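Local coordinates for protein peroxiredoxin (Clostridioides difficile, PDB 6TSB) that probably reduces peroxides through its peroxiredoxin part and hydrolyses chitin through the family 18 glycoside hydrolase domain that this chain represents, at residues P296-D301 with M306-A311; L312-K317 with N340-T345; D200-M205 with R242-A247; V329-S334 with R344-G349. All coordinates share one frame; numbering follows the deposited sequence.

Contact 1: residues P296-D301 with M306-A311; sequences PYLVKD and MSYDDA
Leu298 and Met306 form the hydrogen-bonded antiparallel pair that ties strand 295-300 to strand 303-307 of a beta hairpin, and the tight part of the contact spreads from them. Two backbone bonds of unequal quality join the pair: Leu298 N reaches Met306 O at 2.9 Å, whereas Met306 N meets Leu298 O at a longer 3.3 Å. On the face holding both side chains, Leu298 CG lies 3.9 Å from Met306 CB, the two chains running side by side. Leu298 CD2 also meets the edge of the Tyr308 ring, 3.7 Å from CE1. That ring gets there because Tyr308 CG sits between its backbone N and carbonyl carbon (chi1 66°), which turns the phenol back over strand 295-300. Pro296 covers one ring face, its CB 4.2 Å above the plane and displaced toward the rim. Its CG touches the carboxylate of Asp310 as well, 3.5 Å from OD1.

The Tyr297 and Ser307 side is looser. Here direct pairing gives way to a water that donates to Pro296 O at 2.7 Å and also bonds Ser307 OG at 2.6 Å. Ser307 is nonetheless buried; the second subunit covers this side, and its Gln222 N also bonds Ser307 OG. In the fold, strand 286-290 flanks strand 295-300 on its other edge, completing a three-stranded sheet, while Asp310 caps the start of helix 311-323 and reaches Tyr287 with OD2.

Contact 2: residues L312-K317 with N340-T345; sequences LSIFLK and NILART
Helices 311-323 and 341-351 flank strand 328-332 in sequence, in the C-terminal part of the TIM-barrel fold, and Ile314 of the first packs on Thr345 and Leu342 of the second. The interface is purely apolar and small, with 177 Å² buried over both segments. Its closest approach is between two methyls, Ile314 CG2 and Thr345 CG2, at 3.6 Å. Ile314 CB lies nearly as close to the same Thr345 methyl, at 3.7 Å, so this methyl rests against the branch point of the isoleucine. The other arm of Ile314 is stretched out (chi2 167°), and its CD1 comes within 4.0 Å of Leu342 CD2 and 4.1 Å of Leu342 CB. Ile314 thus divides its branches between residues one helical turn apart, crossing both side chains at roughly a right angle.

Neighbours close the surroundings of this patch. Leu356 of helix 353-361 touches Thr345, and Phe260 of the second subunit packs on Leu342, which places the contact between helices of its own chain and the second subunit. Asp337 secures the start of helix 341-351 by receiving the backbone N-H groups of Leu342 and Ala343 on its two carboxylate oxygens.

Thr345 can offer a methyl to Ile314 because its hydroxyl is turned back on its own helix. With CG2 anti to the backbone N, OG1 lies beside that N (chi1 -61°) and donates to Ile341 O at 3.2 Å, from 31° outside the carbonyl plane.

Contact 3: residues D200-M205 with R242-A247; sequences DYFNLM and RNLENA
Leu244 of helix 237-246 drops both of its methyls onto Phe202 of strand 201-204, and the geometry follows from three torsion choices. Leu244 holds CG opposite its carbonyl carbon, and an extended chi2 of 168° spreads its two methyls over the strand. CD2 stands over one face of the Phe202 ring, 4.2 Å from the centroid and 22° off the normal, which makes a CH-pi contact shifted toward the rim. CD1 takes the side of the ring nearer the strand, 3.6 Å from Phe202 CE1 and 3.7 Å from Phe202 CD1.

Phe202 presents itself this way by placing CG anti to the backbone N (chi1 -176°), which sends the ring out toward the helix, at about a right angle to the leucine chain. Leu204, two residues on and so on the same side of the strand, also has CG anti to its N, but bends at chi2. Its CD1 reaches Leu244 CD1 at a looser 4.2 Å. The leucine therefore packs mainly on the ring and only lightly on Leu204. On the helix's flank, away from this apolar patch, Arg242 NH1 bridges to Glu245 OE1 at 3.1 Å, using the syn lone pair of the carboxylate oxygen.

The segments belong to a beta-alpha-beta crossover of the TIM barrel: strand 201-204 leads through helix 237-246 to the parallel neighbour strand 254-264, whose Ile254 touches both Leu204 and Leu244. On its other edge strand 201-204 pairs with strand 174-179, while Phe330 of the second subunit packs on Asn203 and Met205.

Contact 4: residues V329-S334 with R344-G349; sequences VFSWTS and RTMSIG
Met346 lays its side chain across Val329, Phe330 and Ser331, packing helix 341-351 on strand 328-332 in a beta-alpha unit consistent with the closing one of a TIM barrel. The two short axes run almost antiparallel, 172° apart, at a closest approach of 9.4 Å, a spacing filled by Met346 from the helix and mainly Val329 from the strand. In the first shell, Met346 CG meets Val329 CG1 at 3.5 Å, and the sulfur lies 3.9 Å from Val329 CG2, so both valine branches press on the chain. Further out, SD sits over the backbone, 3.8 Å from Phe330 C. The terminal CE ends beside Ser331, 3.8 Å from OG and 4.0 Å from the amide N.

Conformation explains this sequence of touches: the first two torsions are extended (chi1 -178°), carrying the chain straight out from the helix, and the bend at chi3 turns CE across the strand direction, beside Ser331.

The second shell comes largely from the other copy of the protein. Strand 328-332 pairs in parallel with a strand of the second subunit, consistent with a swapped element that completes the partner's barrel. Ser331 OG bonds Glu40 OE2 of the second subunit, so what it gives Met346 is van der Waals contact. Ala39 of the same subunit packs on Met346, and Ile314 of this chain backs it. Helix 341-351 itself continues regularly past the methionine, with Ile348 N bonded to Arg344 O and Gly349 N to Thr345 O, each at 2.8 Å.

How the contacts relate
All four contacts are buried, and all touch the second subunit, but they fall into two groups. Contacts 1, 2 and 4 cluster on one side of the chain's centre, whereas contact 3 lies on the opposite side, its centre about 42 to 51 Å from theirs. Contacts 2 and 4 share helix 341-351, with centres about 6 Å apart, and Ile314 CG2 comes within 3.6 Å of Met346 CA. Contact 1 joins contact 2 through a salt bridge, Asp309 OD2 to Lys317 NZ at 2.7 Å. Chemistry follows place: contact 1 adds backbone bonds and a water to its apolar packing, while helix-helix contact 2 and strand-helix contacts 3 and 4 rely on side-chain packing.

Contact 1: residues P296-D301 with M306-A311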
loop_
_atom_site.group_PDB
_atom_site.type_symbol
_atom_site.label_atom_id
_atom_site.label_comp_id
_atom_site.label_asym_id
_atom_site.label_seq_id
_atom_site.Cartn_x
_atom_site.Cartn_y
_atom_site.Cartn_z
ATOM N N PRO A 296 -0.980 -4.358 9.155
ATOM C CA PRO A 296 -0.124 -4.814 8.053
ATOM C C PRO A 296 0.588 -6.134 8.356
ATOM O O PRO A 296 0.666 -6.507 9.505
ATOM C CB PRO A 296 0.928 -3.712 7.916
ATOM C CG PRO A 296 1.023 -3.145 9.326
ATOM C CD PRO A 296 -0.387 -3.215 9.878
ATOM N N TYR A 297 1.073 -6.799 7.316
ATOM C CA TYR A 297 1.903 -8.019 7.430
ATOM C C TYR A 297 2.724 -8.179 6.150
ATOM O O TYR A 297 2.487 -7.429 5.191
ATOM C CB TYR A 297 1.017 -9.226 7.754
ATOM C CG TYR A 297 0.086 -9.738 6.678
ATOM C CD1 TYR A 297 -1.065 -9.052 6.303
ATOM C CD2 TYR A 297 0.317 -10.975 6.088
ATOM C CE1 TYR A 297 -1.933 -9.568 5.343
ATOM C CE2 TYR A 297 -0.535 -11.503 5.129
ATOM C CZ TYR A 297 -1.670 -10.802 4.753
ATOM O OH TYR A 297 -2.494 -11.358 3.803
ATOM N N LEU A 298 3.662 -9.125 6.157
ATOM C CA LEU A 298 4.545 -9.446 5.011
ATOM C C LEU A 298 4.424 -10.934 4.657
ATOM O O LEU A 298 4.337 -11.774 5.595
ATOM C CB LEU A 298 5.995 -9.107 5.366
ATOM C CG LEU A 298 6.250 -7.691 5.873
ATOM C CD1 LEU A 298 7.738 -7.373 5.843
ATOM C CD2 LEU A 298 5.469 -6.659 5.081
ATOM N N VAL A 299 4.438 -11.231 3.351
ATOM C CA VAL A 299 4.547 -12.614 2.803
ATOM C C VAL A 299 5.875 -12.735 2.043
ATOM O O VAL A 299 6.398 -11.702 1.565
ATOM C CB VAL A 299 3.341 -12.994 1.917
ATOM C CG1 VAL A 299 2.045 -13.053 2.720
ATOM C CG2 VAL A 299 3.190 -12.069 0.719
ATOM N N LYS A 300 6.407 -13.956 1.990
ATOM C CA LYS A 300 7.557 -14.350 1.136
ATOM C C LYS A 300 7.503 -15.865 0.919
ATOM O O LYS A 300 7.464 -16.594 1.947
ATOM C CB LYS A 300 8.887 -13.936 1.771
ATOM C CG LYS A 300 10.008 -13.713 0.770
ATOM C CD LYS A 300 11.380 -13.850 1.370
ATOM C CE LYS A 300 12.481 -13.615 0.358
ATOM N NZ LYS A 300 13.770 -13.336 1.035
ATOM N N ASP A 301 7.480 -16.289 -0.358
ATOM C CA ASP A 301 7.460 -17.706 -0.832
ATOM C C ASP A 301 6.143 -18.387 -0.412
ATOM O O ASP A 301 6.201 -19.531 0.126
ATOM C CB ASP A 301 8.719 -18.458 -0.379
ATOM C CG ASP A 301 9.974 -18.000 -1.106
ATOM O OD1 ASP A 301 10.212 -16.772 -1.172
ATOM O OD2 ASP A 301 10.690 -18.871 -1.629
ATOM N N MET A 306 5.808 -11.861 8.513
ATOM C CA MET A 306 5.997 -10.812 9.557
ATOM C C MET A 306 4.677 -10.108 9.924
ATOM O O MET A 306 3.917 -9.748 9.002
ATOM C CB MET A 306 6.984 -9.756 9.058
ATOM C CG MET A 306 7.472 -8.815 10.145
ATOM S SD MET A 306 8.400 -9.675 11.419
ATOM C CE MET A 306 9.707 -10.435 10.453
ATOM N N SER A 307 4.451 -9.876 11.229
ATOM C CA SER A 307 3.358 -9.052 11.810
ATOM C C SER A 307 3.954 -7.829 12.524
ATOM O O SER A 307 4.762 -8.003 13.442
ATOM C CB SER A 307 2.517 -9.874 12.765
ATOM O OG SER A 307 1.443 -9.111 13.319
ATOM N N TYR A 308 3.544 -6.631 12.153
ATOM C CA TYR A 308 4.025 -5.380 12.784
ATOM C C TYR A 308 2.903 -4.352 12.695
ATOM O O TYR A 308 1.799 -4.745 12.291
ATOM C CB TYR A 308 5.344 -4.934 12.146
ATOM C CG TYR A 308 5.287 -4.512 10.699
ATOM C CD1 TYR A 308 5.116 -5.444 9.687
ATOM C CD2 TYR A 308 5.451 -3.184 10.333
ATOM C CE1 TYR A 308 5.061 -5.066 8.351
ATOM C CE2 TYR A 308 5.421 -2.789 9.003
ATOM C CZ TYR A 308 5.222 -3.735 8.006
ATOM O OH TYR A 308 5.171 -3.365 6.694
ATOM N N ASP A 309 3.184 -3.121 13.126
ATOM C CA ASP A 309 2.342 -1.910 12.970
ATOM C C ASP A 309 3.101 -0.856 12.125
ATOM O O ASP A 309 4.315 -0.569 12.382
ATOM C CB ASP A 309 1.927 -1.373 14.347
ATOM C CG ASP A 309 0.828 -2.190 15.022
ATOM O OD1 ASP A 309 1.077 -3.378 15.375
ATOM O OD2 ASP A 309 -0.288 -1.645 15.157
ATOM N N ASP A 310 2.416 -0.279 11.138
ATOM C CA ASP A 310 2.954 0.818 10.282
ATOM C C ASP A 310 2.092 2.047 10.549
ATOM O O ASP A 310 1.379 2.044 11.576
ATOM C CB ASP A 310 3.009 0.404 8.810
ATOM C CG ASP A 310 1.645 0.222 8.163
ATOM O OD1 ASP A 310 0.614 0.315 8.890
ATOM O OD2 ASP A 310 1.622 -0.018 6.933
ATOM N N ALA A 311 2.143 3.038 9.670
ATOM C CA ALA A 311 1.538 4.368 9.906
ATOM C C ALA A 311 -0.003 4.281 9.903
ATOM O O ALA A 311 -0.684 5.080 10.623
ATOM C CB ALA A 311 2.036 5.305 8.848
HETATM O O HOH W 1 -0.071 -7.970 11.613
#

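Contact 2: residues L312-K317 with N340-T345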
loop_
_atom_site.group_PDB
_atom_site.type_symbol
_atom_site.label_atom_id
_atom_site.label_comp_id
_atom_site.label_asym_id
_atom_site.label_seq_id
_atom_site.Cartn_x
_atom_site.Cartn_y
_atom_site.Cartn_z
ATOM N N LEU A 312 -0.530 3.387 9.064
ATOM C CA LEU A 312 -1.984 3.176 8.862
ATOM C C LEU A 312 -2.566 2.460 10.094
ATOM O O LEU A 312 -3.513 3.008 10.688
ATOM C CB LEU A 312 -2.231 2.362 7.588
ATOM C CG LEU A 312 -3.696 1.997 7.352
ATOM C CD1 LEU A 312 -4.532 3.268 7.167
ATOM C CD2 LEU A 312 -3.861 1.021 6.181
ATOM N N SER A 313 -2.056 1.279 10.467
ATOM C CA SER A 313 -2.550 0.551 11.669
ATOM C C SER A 313 -2.307 1.385 12.948
ATOM O O SER A 313 -3.138 1.256 13.859
ATOM C CB SER A 313 -2.027 -0.861 11.748
ATOM O OG SER A 313 -0.664 -0.875 12.132
ATOM N N ILE A 314 -1.346 2.318 12.994
ATOM C CA ILE A 314 -1.193 3.249 14.166
ATOM C C ILE A 314 -2.240 4.360 14.114
ATOM O O ILE A 314 -2.720 4.807 15.203
ATOM C CB ILE A 314 0.213 3.871 14.250
ATOM C CG1 ILE A 314 1.274 2.808 14.543
ATOM C CG2 ILE A 314 0.257 5.013 15.261
ATOM C CD1 ILE A 314 2.680 3.288 14.332
ATOM N N PHE A 315 -2.550 4.860 12.919
ATOM C CA PHE A 315 -3.647 5.849 12.748
ATOM C C PHE A 315 -4.981 5.229 13.219
ATOM O O PHE A 315 -5.703 5.859 13.994
ATOM C CB PHE A 315 -3.717 6.303 11.294
ATOM C CG PHE A 315 -4.982 7.046 10.966
ATOM C CD1 PHE A 315 -5.124 8.379 11.312
ATOM C CD2 PHE A 315 -6.028 6.395 10.321
ATOM C CE1 PHE A 315 -6.294 9.060 11.014
ATOM C CE2 PHE A 315 -7.197 7.073 10.020
ATOM C CZ PHE A 315 -7.328 8.403 10.368
ATOM N N LEU A 316 -5.245 3.982 12.819
ATOM C CA LEU A 316 -6.471 3.209 13.140
ATOM C C LEU A 316 -6.536 2.895 14.652
ATOM O O LEU A 316 -7.613 3.162 15.255
ATOM C CB LEU A 316 -6.485 1.954 12.258
ATOM C CG LEU A 316 -6.710 2.226 10.764
ATOM C CD1 LEU A 316 -6.897 0.922 10.000
ATOM C CD2 LEU A 316 -7.906 3.147 10.547
ATOM N N LYS A 317 -5.433 2.418 15.254
ATOM C CA LYS A 317 -5.318 2.218 16.730
ATOM C C LYS A 317 -5.550 3.545 17.463
ATOM O O LYS A 317 -6.327 3.513 18.427
ATOM C CB LYS A 317 -3.990 1.547 17.089
ATOM C CG LYS A 317 -4.104 0.032 17.049
ATOM C CD LYS A 317 -2.807 -0.741 16.875
ATOM C CE LYS A 317 -3.118 -2.171 16.488
ATOM N NZ LYS A 317 -1.977 -3.070 16.726
ATOM N N ASN A 340 12.351 7.744 15.224
ATOM C CA ASN A 340 11.082 8.314 15.768
ATOM C C ASN A 340 10.015 8.414 14.672
ATOM O O ASN A 340 9.192 9.331 14.724
ATOM C CB ASN A 340 11.308 9.665 16.453
ATOM C CG ASN A 340 12.123 9.510 17.720
ATOM O OD1 ASN A 340 12.199 8.421 18.279
ATOM N ND2 ASN A 340 12.733 10.589 18.167
ATOM N N ILE A 341 10.021 7.480 13.729
ATOM C CA ILE A 341 9.046 7.465 12.610
ATOM C C ILE A 341 7.704 6.977 13.171
ATOM O O ILE A 341 6.703 7.699 13.022
ATOM C CB ILE A 341 9.562 6.594 11.458
ATOM C CG1 ILE A 341 10.839 7.180 10.855
ATOM C CG2 ILE A 341 8.476 6.391 10.403
ATOM C CD1 ILE A 341 11.627 6.167 10.062
ATOM N N LEU A 342 7.689 5.815 13.829
ATOM C CA LEU A 342 6.452 5.298 14.468
ATOM C C LEU A 342 6.005 6.254 15.578
ATOM O O LEU A 342 4.834 6.575 15.608
ATOM C CB LEU A 342 6.680 3.873 14.967
ATOM C CG LEU A 342 7.036 2.879 13.873
ATOM C CD1 LEU A 342 6.850 1.444 14.335
ATOM C CD2 LEU A 342 6.248 3.157 12.597
ATOM N N ALA A 343 6.926 6.742 16.398
ATOM C CA ALA A 343 6.637 7.645 17.524
ATOM C C ALA A 343 5.841 8.853 17.015
ATOM O O ALA A 343 4.847 9.234 17.666
ATOM C CB ALA A 343 7.925 8.055 18.195
ATOM N N ARG A 344 6.288 9.454 15.913
ATOM C CA ARG A 344 5.662 10.674 15.332
ATOM C C ARG A 344 4.204 10.352 14.967
ATOM O O ARG A 344 3.298 11.118 15.355
ATOM C CB ARG A 344 6.448 11.134 14.100
ATOM C CG ARG A 344 6.235 12.596 13.740
ATOM C CD ARG A 344 6.946 13.010 12.460
ATOM N NE ARG A 344 6.181 14.031 11.760
ATOM C CZ ARG A 344 5.257 13.792 10.824
ATOM N NH1 ARG A 344 4.967 12.561 10.431
ATOM N NH2 ARG A 344 4.619 14.806 10.270
ATOM N N THR A 345 4.018 9.252 14.238
ATOM C CA THR A 345 2.719 8.748 13.738
ATOM C C THR A 345 1.810 8.594 14.957
ATOM O O THR A 345 0.700 9.149 14.917
ATOM C CB THR A 345 2.860 7.416 12.984
ATOM O OG1 THR A 345 3.699 7.573 11.842
ATOM C CG2 THR A 345 1.541 6.856 12.490
#

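Contact 3: residues D200-M205 with R242-A247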
loop_
_atom_site.group_PDB
_atom_site.type_symbol
_atom_site.label_atom_id
_atom_site.label_comp_id
_atom_site.label_asym_id
_atom_site.label_seq_id
_atom_site.Cartn_x
_atom_site.Cartn_y
_atom_site.Cartn_z
ATOM N N ASP A 200 -12.522 -0.691 -36.720
ATOM C CA ASP A 200 -13.139 -1.603 -35.726
ATOM C C ASP A 200 -12.830 -1.074 -34.328
ATOM O O ASP A 200 -13.700 -1.154 -33.458
ATOM C CB ASP A 200 -12.625 -3.027 -35.893
ATOM C CG ASP A 200 -13.074 -3.647 -37.198
ATOM O OD1 ASP A 200 -14.231 -3.995 -37.283
ATOM O OD2 ASP A 200 -12.269 -3.740 -38.123
ATOM N N TYR A 201 -11.652 -0.503 -34.129
ATOM C CA TYR A 201 -11.220 -0.014 -32.806
ATOM C C TYR A 201 -10.338 1.213 -32.975
ATOM O O TYR A 201 -9.613 1.305 -33.968
ATOM C CB TYR A 201 -10.454 -1.104 -32.052
ATOM C CG TYR A 201 -11.289 -2.299 -31.671
ATOM C CD1 TYR A 201 -12.208 -2.218 -30.636
ATOM C CD2 TYR A 201 -11.151 -3.517 -32.311
ATOM C CE1 TYR A 201 -13.007 -3.302 -30.290
ATOM C CE2 TYR A 201 -11.905 -4.625 -31.949
ATOM C CZ TYR A 201 -12.843 -4.509 -30.940
ATOM O OH TYR A 201 -13.584 -5.573 -30.549
ATOM N N PHE A 202 -10.401 2.111 -32.004
ATOM C CA PHE A 202 -9.448 3.222 -31.811
ATOM C C PHE A 202 -8.685 2.853 -30.551
ATOM O O PHE A 202 -9.358 2.643 -29.515
ATOM C CB PHE A 202 -10.173 4.559 -31.666
ATOM C CG PHE A 202 -9.237 5.733 -31.561
ATOM C CD1 PHE A 202 -8.640 6.061 -30.358
ATOM C CD2 PHE A 202 -8.908 6.470 -32.676
ATOM C CE1 PHE A 202 -7.763 7.131 -30.254
ATOM C CE2 PHE A 202 -8.026 7.543 -32.573
ATOM C CZ PHE A 202 -7.462 7.875 -31.370
ATOM N N ASN A 203 -7.377 2.642 -30.691
ATOM C CA ASN A 203 -6.469 2.161 -29.628
ATOM C C ASN A 203 -5.942 3.413 -28.937
ATOM O O ASN A 203 -4.914 4.024 -29.401
ATOM C CB ASN A 203 -5.361 1.231 -30.155
ATOM C CG ASN A 203 -5.885 -0.057 -30.773
ATOM O OD1 ASN A 203 -7.104 -0.310 -30.773
ATOM N ND2 ASN A 203 -4.978 -0.847 -31.345
ATOM N N LEU A 204 -6.649 3.804 -27.878
ATOM C CA LEU A 204 -6.351 5.048 -27.149
ATOM C C LEU A 204 -5.051 4.838 -26.386
ATOM O O LEU A 204 -5.058 4.089 -25.410
ATOM C CB LEU A 204 -7.531 5.417 -26.236
ATOM C CG LEU A 204 -7.233 6.472 -25.169
ATOM C CD1 LEU A 204 -6.663 7.733 -25.774
ATOM C CD2 LEU A 204 -8.483 6.786 -24.364
ATOM N N MET A 205 -4.017 5.561 -26.770
ATOM C CA MET A 205 -2.685 5.526 -26.114
ATOM C C MET A 205 -2.682 6.506 -24.945
ATOM O O MET A 205 -2.071 7.587 -25.027
ATOM C CB MET A 205 -1.574 5.824 -27.117
ATOM C CG MET A 205 -1.475 4.681 -28.148
ATOM S SD MET A 205 -0.088 4.811 -29.293
ATOM C CE MET A 205 -0.315 6.493 -29.902
ATOM N N ARG A 242 -13.548 10.950 -23.046
ATOM C CA ARG A 242 -14.719 11.854 -23.220
ATOM C C ARG A 242 -14.527 12.683 -24.499
ATOM O O ARG A 242 -15.495 12.782 -25.257
ATOM C CB ARG A 242 -14.918 12.764 -21.997
ATOM C CG ARG A 242 -15.257 12.029 -20.703
ATOM C CD ARG A 242 -16.310 10.931 -20.830
ATOM N NE ARG A 242 -16.495 10.274 -19.548
ATOM C CZ ARG A 242 -17.174 9.154 -19.351
ATOM N NH1 ARG A 242 -17.752 8.532 -20.372
ATOM N NH2 ARG A 242 -17.252 8.656 -18.120
ATOM N N ASN A 243 -13.333 13.261 -24.709
ATOM C CA ASN A 243 -13.000 14.014 -25.941
ATOM C C ASN A 243 -13.291 13.157 -27.179
ATOM O O ASN A 243 -13.985 13.655 -28.105
ATOM C CB ASN A 243 -11.555 14.490 -25.902
ATOM C CG ASN A 243 -11.325 15.606 -24.913
ATOM O OD1 ASN A 243 -12.262 16.263 -24.444
ATOM N ND2 ASN A 243 -10.064 15.864 -24.637
ATOM N N LEU A 244 -12.823 11.902 -27.212
ATOM C CA LEU A 244 -13.068 11.013 -28.380
ATOM C C LEU A 244 -14.569 10.742 -28.521
ATOM O O LEU A 244 -15.052 10.668 -29.673
ATOM C CB LEU A 244 -12.287 9.705 -28.242
ATOM C CG LEU A 244 -10.776 9.827 -28.420
ATOM C CD1 LEU A 244 -10.091 8.563 -27.972
ATOM C CD2 LEU A 244 -10.390 10.132 -29.859
ATOM N N GLU A 245 -15.285 10.561 -27.410
ATOM C CA GLU A 245 -16.729 10.161 -27.437
ATOM C C GLU A 245 -17.586 11.300 -28.014
ATOM O O GLU A 245 -18.488 11.003 -28.817
ATOM C CB GLU A 245 -17.208 9.770 -26.039
ATOM C CG GLU A 245 -16.831 8.338 -25.660
ATOM C CD GLU A 245 -17.134 7.968 -24.220
ATOM O OE1 GLU A 245 -17.113 8.877 -23.356
ATOM O OE2 GLU A 245 -17.403 6.791 -23.978
ATOM N N ASN A 246 -17.276 12.545 -27.629
ATOM C CA ASN A 246 -18.016 13.780 -27.981
ATOM C C ASN A 246 -17.672 14.221 -29.413
ATOM O O ASN A 246 -18.558 14.894 -30.021
ATOM C CB ASN A 246 -17.732 14.887 -26.966
ATOM C CG ASN A 246 -18.419 14.627 -25.646
ATOM O OD1 ASN A 246 -19.480 14.013 -25.617
ATOM N ND2 ASN A 246 -17.803 15.071 -24.564
ATOM N N ALA A 247 -16.468 13.867 -29.921
ATOM C CA ALA A 247 -16.050 14.037 -31.341
ATOM C C ALA A 247 -16.607 12.901 -32.234
ATOM O O ALA A 247 -16.376 12.919 -33.463
ATOM C CB ALA A 247 -14.545 14.187 -31.429
#

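Contact 4: residues V329-S334 with R344-G349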
loop_
_atom_site.group_PDB
_atom_site.type_symbol
_atom_site.label_atom_id
_atom_site.label_comp_id
_atom_site.label_asym_id
_atom_site.label_seq_id
_atom_site.Cartn_x
_atom_site.Cartn_y
_atom_site.Cartn_z
ATOM N N VAL A 329 -2.121 6.225 24.559
ATOM C CA VAL A 329 -1.411 5.155 23.824
ATOM C C VAL A 329 0.042 5.169 24.312
ATOM O O VAL A 329 0.469 6.162 24.914
ATOM C CB VAL A 329 -1.553 5.448 22.320
ATOM C CG1 VAL A 329 -0.824 6.714 21.923
ATOM C CG2 VAL A 329 -1.104 4.292 21.452
ATOM N N PHE A 330 0.763 4.094 24.061
ATOM C CA PHE A 330 2.162 3.894 24.476
ATOM C C PHE A 330 2.746 2.908 23.487
ATOM O O PHE A 330 1.967 2.144 22.915
ATOM C CB PHE A 330 2.274 3.385 25.925
ATOM C CG PHE A 330 2.017 1.912 26.183
ATOM C CD1 PHE A 330 2.994 0.960 25.931
ATOM C CD2 PHE A 330 0.792 1.471 26.701
ATOM C CE1 PHE A 330 2.785 -0.383 26.208
ATOM C CE2 PHE A 330 0.568 0.128 26.967
ATOM C CZ PHE A 330 1.561 -0.803 26.714
ATOM N N SER A 331 4.066 2.928 23.327
ATOM C CA SER A 331 4.843 1.985 22.482
ATOM C C SER A 331 5.849 1.261 23.361
ATOM O O SER A 331 6.259 1.808 24.395
ATOM C CB SER A 331 5.587 2.669 21.357
ATOM O OG SER A 331 6.431 3.699 21.853
ATOM N N TRP A 332 6.120 0.032 22.951
ATOM C CA TRP A 332 7.262 -0.822 23.324
ATOM C C TRP A 332 8.069 -1.016 22.045
ATOM O O TRP A 332 7.604 -1.743 21.173
ATOM C CB TRP A 332 6.774 -2.174 23.873
ATOM C CG TRP A 332 7.933 -3.034 24.245
ATOM C CD1 TRP A 332 8.629 -3.904 23.455
ATOM C CD2 TRP A 332 8.622 -2.993 25.499
ATOM N NE1 TRP A 332 9.670 -4.451 24.155
ATOM C CE2 TRP A 332 9.688 -3.910 25.412
ATOM C CE3 TRP A 332 8.415 -2.290 26.687
ATOM C CZ2 TRP A 332 10.556 -4.132 26.476
ATOM C CZ3 TRP A 332 9.277 -2.509 27.736
ATOM C CH2 TRP A 332 10.328 -3.418 27.625
ATOM N N THR A 333 9.232 -0.366 21.882
ATOM C CA THR A 333 9.836 0.623 22.762
ATOM C C THR A 333 10.580 1.639 21.867
ATOM O O THR A 333 10.948 1.245 20.763
ATOM C CB THR A 333 10.775 -0.100 23.741
ATOM O OG1 THR A 333 11.516 0.902 24.441
ATOM C CG2 THR A 333 11.694 -1.100 23.061
ATOM N N SER A 334 10.792 2.889 22.293
ATOM C CA SER A 334 11.532 3.947 21.536
ATOM C C SER A 334 12.831 3.423 20.892
ATOM O O SER A 334 13.140 3.837 19.767
ATOM C CB SER A 334 11.837 5.095 22.426
ATOM O OG SER A 334 12.610 4.609 23.502
ATOM N N ARG A 344 6.288 9.454 15.913
ATOM C CA ARG A 344 5.662 10.674 15.332
ATOM C C ARG A 344 4.204 10.352 14.967
ATOM O O ARG A 344 3.298 11.118 15.355
ATOM C CB ARG A 344 6.448 11.134 14.100
ATOM C CG ARG A 344 6.235 12.596 13.740
ATOM C CD ARG A 344 6.946 13.010 12.460
ATOM N NE ARG A 344 6.181 14.031 11.760
ATOM C CZ ARG A 344 5.257 13.792 10.824
ATOM N NH1 ARG A 344 4.967 12.561 10.431
ATOM N NH2 ARG A 344 4.619 14.806 10.270
ATOM N N THR A 345 4.018 9.252 14.238
ATOM C CA THR A 345 2.719 8.748 13.738
ATOM C C THR A 345 1.810 8.594 14.957
ATOM O O THR A 345 0.700 9.149 14.917
ATOM C CB THR A 345 2.860 7.416 12.984
ATOM O OG1 THR A 345 3.699 7.573 11.842
ATOM C CG2 THR A 345 1.541 6.856 12.490
ATOM N N MET A 346 2.295 7.895 15.993
ATOM C CA MET A 346 1.557 7.651 17.256
ATOM C C MET A 346 1.247 8.997 17.941
ATOM O O MET A 346 0.095 9.201 18.379
ATOM C CB MET A 346 2.372 6.722 18.162
ATOM C CG MET A 346 1.673 6.388 19.440
ATOM S SD MET A 346 2.576 5.164 20.400
ATOM C CE MET A 346 3.765 6.276 21.152
ATOM N N SER A 347 2.175 9.947 17.982
ATOM C CA SER A 347 1.917 11.242 18.670
ATOM C C SER A 347 0.895 12.082 17.885
ATOM O O SER A 347 0.032 12.759 18.504
ATOM C CB SER A 347 3.177 12.018 18.883
ATOM O OG SER A 347 2.878 13.181 19.654
ATOM N N ILE A 348 1.013 12.085 16.559
ATOM C CA ILE A 348 0.124 12.907 15.690
ATOM C C ILE A 348 -1.269 12.242 15.688
ATOM O O ILE A 348 -2.281 12.986 15.785
ATOM C CB ILE A 348 0.764 13.102 14.290
ATOM C CG1 ILE A 348 2.055 13.927 14.359
ATOM C CG2 ILE A 348 -0.220 13.727 13.315
ATOM C CD1 ILE A 348 1.932 15.225 15.140
ATOM N N GLY A 349 -1.305 10.904 15.677
ATOM C CA GLY A 349 -2.520 10.062 15.725
ATOM C C GLY A 349 -3.481 10.484 16.825
ATOM O O GLY A 349 -4.720 10.488 16.554
#